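Local coordinates for tegument protein UL51 (Human herpesvirus 1, PDB 6T5A) that is a virion tegument protein that probably helps virus particles leave the perinuclear space and cytoplasmic capsids acquire their envelope at trans-Golgi-derived membranes, at residues E77-H82 and A97-M102. The protein carries 1 engineered substitution. Residues are numbered along the deposited sequence; the frame is centred on the assembly and turned at random.
Sequences ERLARH and AHQDKM
Leu79 meets the His98 ring obliquely, through CD2, and its closer touch is with the CB methylene that carries the ring: CD2 lies 3.8 Å from His98 CB, and the two side chains cross at about a right angle. A second ring, the His82 imidazole, makes its contact within helix 63-82. At its edge, in the ring plane, ND1 donates to Arg78 O one turn back (2.8 Å, N-H...O angle 149°), a bond that fixes the rotation of the ring; the same carbonyl oxygen also accepts from His82 N, so two donors grip it near the end of the helix.

Between the helices, Leu79 does most of the work. Its isobutyl group forks over helix 94-117: both methyls touch His98 CB, and CD1 also reaches the backbone beside it, 3.9 Å from Gln99 N. CD1 also touches Gln99 CG at 4.0 Å and, more loosely, Met102 CG at 4.4 Å. With CG opposite its carbonyl carbon (chi1 -69°) and the chain extended beyond, Gln99 lies alongside Leu79 and sends its amide toward helix 63-82. No hydrogen bond joins 77-82 to 97-102; the link is apolar and small, burying 187 Å² in all. On the side of helix 63-82 turned elsewhere, Arg81 and Glu77 are drawn together by charge alone, in a long salt bridge.

The same seam continues onto the preceding turn of helix 63-82, where Gln99 and Met102 pack on Leu76 and Met102 also on Asn75. The two segments run nearly antiparallel (159°), their axes 10.3 Å apart at closest approach, as expected of a helical hairpin: here helices 63-82 and 94-117 of the UL51 family region, packed near the end at which the connecting segment joins them.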
loop_
_atom_site.group_PDB
_atom_site.type_symbol
_atom_site.label_atom_id
_atom_site.label_comp_id
_atom_site.label_asym_id
_atom_site.label_seq_id
_atom_site.Cartn_x
_atom_site.Cartn_y
_atom_site.Cartn_z
ATOM N N GLU A 77 -9.923 2.061 -58.805
ATOM C CA GLU A 77 -11.153 1.294 -59.040
ATOM C C GLU A 77 -11.952 1.915 -60.199
ATOM O O GLU A 77 -12.445 1.180 -61.056
ATOM C CB GLU A 77 -12.007 1.232 -57.767
ATOM C CG GLU A 77 -13.226 0.344 -57.940
ATOM C CD GLU A 77 -14.267 0.484 -56.850
ATOM O OE1 GLU A 77 -13.972 0.122 -55.690
ATOM O OE2 GLU A 77 -15.385 0.947 -57.166
ATOM N N ARG A 78 -12.050 3.265 -60.245
ATOM C CA ARG A 78 -12.757 3.981 -61.314
ATOM C C ARG A 78 -12.099 3.729 -62.683
ATOM O O ARG A 78 -12.805 3.553 -63.685
ATOM C CB ARG A 78 -12.825 5.486 -61.021
ATOM C CG ARG A 78 -13.863 5.838 -59.964
ATOM C CD ARG A 78 -13.773 7.282 -59.503
ATOM N NE ARG A 78 -14.902 7.592 -58.620
ATOM C CZ ARG A 78 -15.182 8.793 -58.130
ATOM N NH1 ARG A 78 -14.398 9.830 -58.399
ATOM N NH2 ARG A 78 -16.240 8.967 -57.355
ATOM N N LEU A 79 -10.754 3.692 -62.713
ATOM C CA LEU A 79 -9.991 3.443 -63.938
ATOM C C LEU A 79 -10.187 2.014 -64.439
ATOM O O LEU A 79 -10.327 1.807 -65.650
ATOM C CB LEU A 79 -8.499 3.747 -63.736
ATOM C CG LEU A 79 -8.123 5.241 -63.642
ATOM C CD1 LEU A 79 -6.797 5.442 -62.889
ATOM C CD2 LEU A 79 -8.099 5.909 -65.030
ATOM N N ALA A 80 -10.224 1.037 -63.509
ATOM C CA ALA A 80 -10.408 -0.381 -63.839
ATOM C C ALA A 80 -11.843 -0.698 -64.286
ATOM O O ALA A 80 -12.024 -1.504 -65.192
ATOM C CB ALA A 80 -10.000 -1.255 -62.661
ATOM N N ARG A 81 -12.853 -0.057 -63.668
ATOM C CA ARG A 81 -14.270 -0.273 -63.976
ATOM C C ARG A 81 -14.716 0.353 -65.298
ATOM O O ARG A 81 -15.484 -0.273 -66.027
ATOM C CB ARG A 81 -15.167 0.212 -62.826
ATOM C CG ARG A 81 -15.331 -0.802 -61.692
ATOM C CD ARG A 81 -16.000 -0.213 -60.455
ATOM N NE ARG A 81 -17.363 0.266 -60.710
ATOM C CZ ARG A 81 -18.398 0.058 -59.903
ATOM N NH1 ARG A 81 -18.246 -0.637 -58.781
ATOM N NH2 ARG A 81 -19.596 0.534 -60.215
ATOM N N HIS A 82 -14.260 1.581 -65.600
ATOM C CA HIS A 82 -14.632 2.312 -66.818
ATOM C C HIS A 82 -13.942 1.818 -68.093
ATOM O O HIS A 82 -14.360 2.199 -69.192
ATOM C CB HIS A 82 -14.416 3.824 -66.634
ATOM C CG HIS A 82 -15.459 4.464 -65.777
ATOM N ND1 HIS A 82 -15.366 4.452 -64.393
ATOM C CD2 HIS A 82 -16.607 5.086 -66.135
ATOM C CE1 HIS A 82 -16.451 5.074 -63.956
ATOM N NE2 HIS A 82 -17.228 5.473 -64.967
ATOM N N ALA A 97 -1.077 5.087 -68.049
ATOM C CA ALA A 97 -0.362 6.262 -67.532
ATOM C C ALA A 97 -1.065 6.814 -66.285
ATOM O O ALA A 97 -0.388 7.126 -65.315
ATOM C CB ALA A 97 -0.247 7.339 -68.595
ATOM N N HIS A 98 -2.410 6.873 -66.289
ATOM C CA HIS A 98 -3.211 7.324 -65.138
ATOM C C HIS A 98 -3.048 6.372 -63.958
ATOM O O HIS A 98 -2.839 6.833 -62.845
ATOM C CB HIS A 98 -4.695 7.452 -65.506
ATOM C CG HIS A 98 -5.004 8.639 -66.355
ATOM N ND1 HIS A 98 -4.880 9.936 -65.866
ATOM C CD2 HIS A 98 -5.463 8.691 -67.627
ATOM C CE1 HIS A 98 -5.236 10.729 -66.865
ATOM N NE2 HIS A 98 -5.592 10.024 -67.947
ATOM N N GLN A 99 -3.125 5.041 -64.211
ATOM C CA GLN A 99 -2.948 4.012 -63.191
ATOM C C GLN A 99 -1.574 4.115 -62.538
ATOM O O GLN A 99 -1.495 4.037 -61.313
ATOM C CB GLN A 99 -3.163 2.606 -63.763
ATOM C CG GLN A 99 -4.614 2.319 -64.155
ATOM C CD GLN A 99 -4.739 0.999 -64.884
ATOM O OE1 GLN A 99 -3.862 0.592 -65.656
ATOM N NE2 GLN A 99 -5.839 0.298 -64.669
ATOM N N ASP A 100 -0.509 4.352 -63.338
ATOM C CA ASP A 100 0.857 4.511 -62.819
ATOM C C ASP A 100 0.958 5.693 -61.854
ATOM O O ASP A 100 1.578 5.560 -60.810
ATOM C CB ASP A 100 1.892 4.634 -63.957
ATOM C CG ASP A 100 3.316 4.823 -63.447
ATOM O OD1 ASP A 100 3.943 3.821 -63.044
ATOM O OD2 ASP A 100 3.790 5.982 -63.419
ATOM N N LYS A 101 0.330 6.834 -62.196
ATOM C CA LYS A 101 0.322 8.043 -61.371
ATOM C C LYS A 101 -0.373 7.791 -60.017
ATOM O O LYS A 101 0.130 8.222 -58.979
ATOM C CB LYS A 101 -0.363 9.189 -62.127
ATOM C CG LYS A 101 -0.251 10.554 -61.449
ATOM C CD LYS A 101 -1.016 11.631 -62.225
ATOM C CE LYS A 101 -0.902 13.014 -61.614
ATOM N NZ LYS A 101 -1.702 13.154 -60.366
ATOM N N MET A 102 -1.531 7.103 -60.039
ATOM C CA MET A 102 -2.294 6.786 -58.836
ATOM C C MET A 102 -1.573 5.782 -57.958
ATOM O O MET A 102 -1.594 5.929 -56.725
ATOM C CB MET A 102 -3.726 6.338 -59.172
ATOM C CG MET A 102 -4.592 7.461 -59.721
ATOM S SD MET A 102 -4.791 8.808 -58.527
ATOM C CE MET A 102 -3.768 10.096 -59.276
#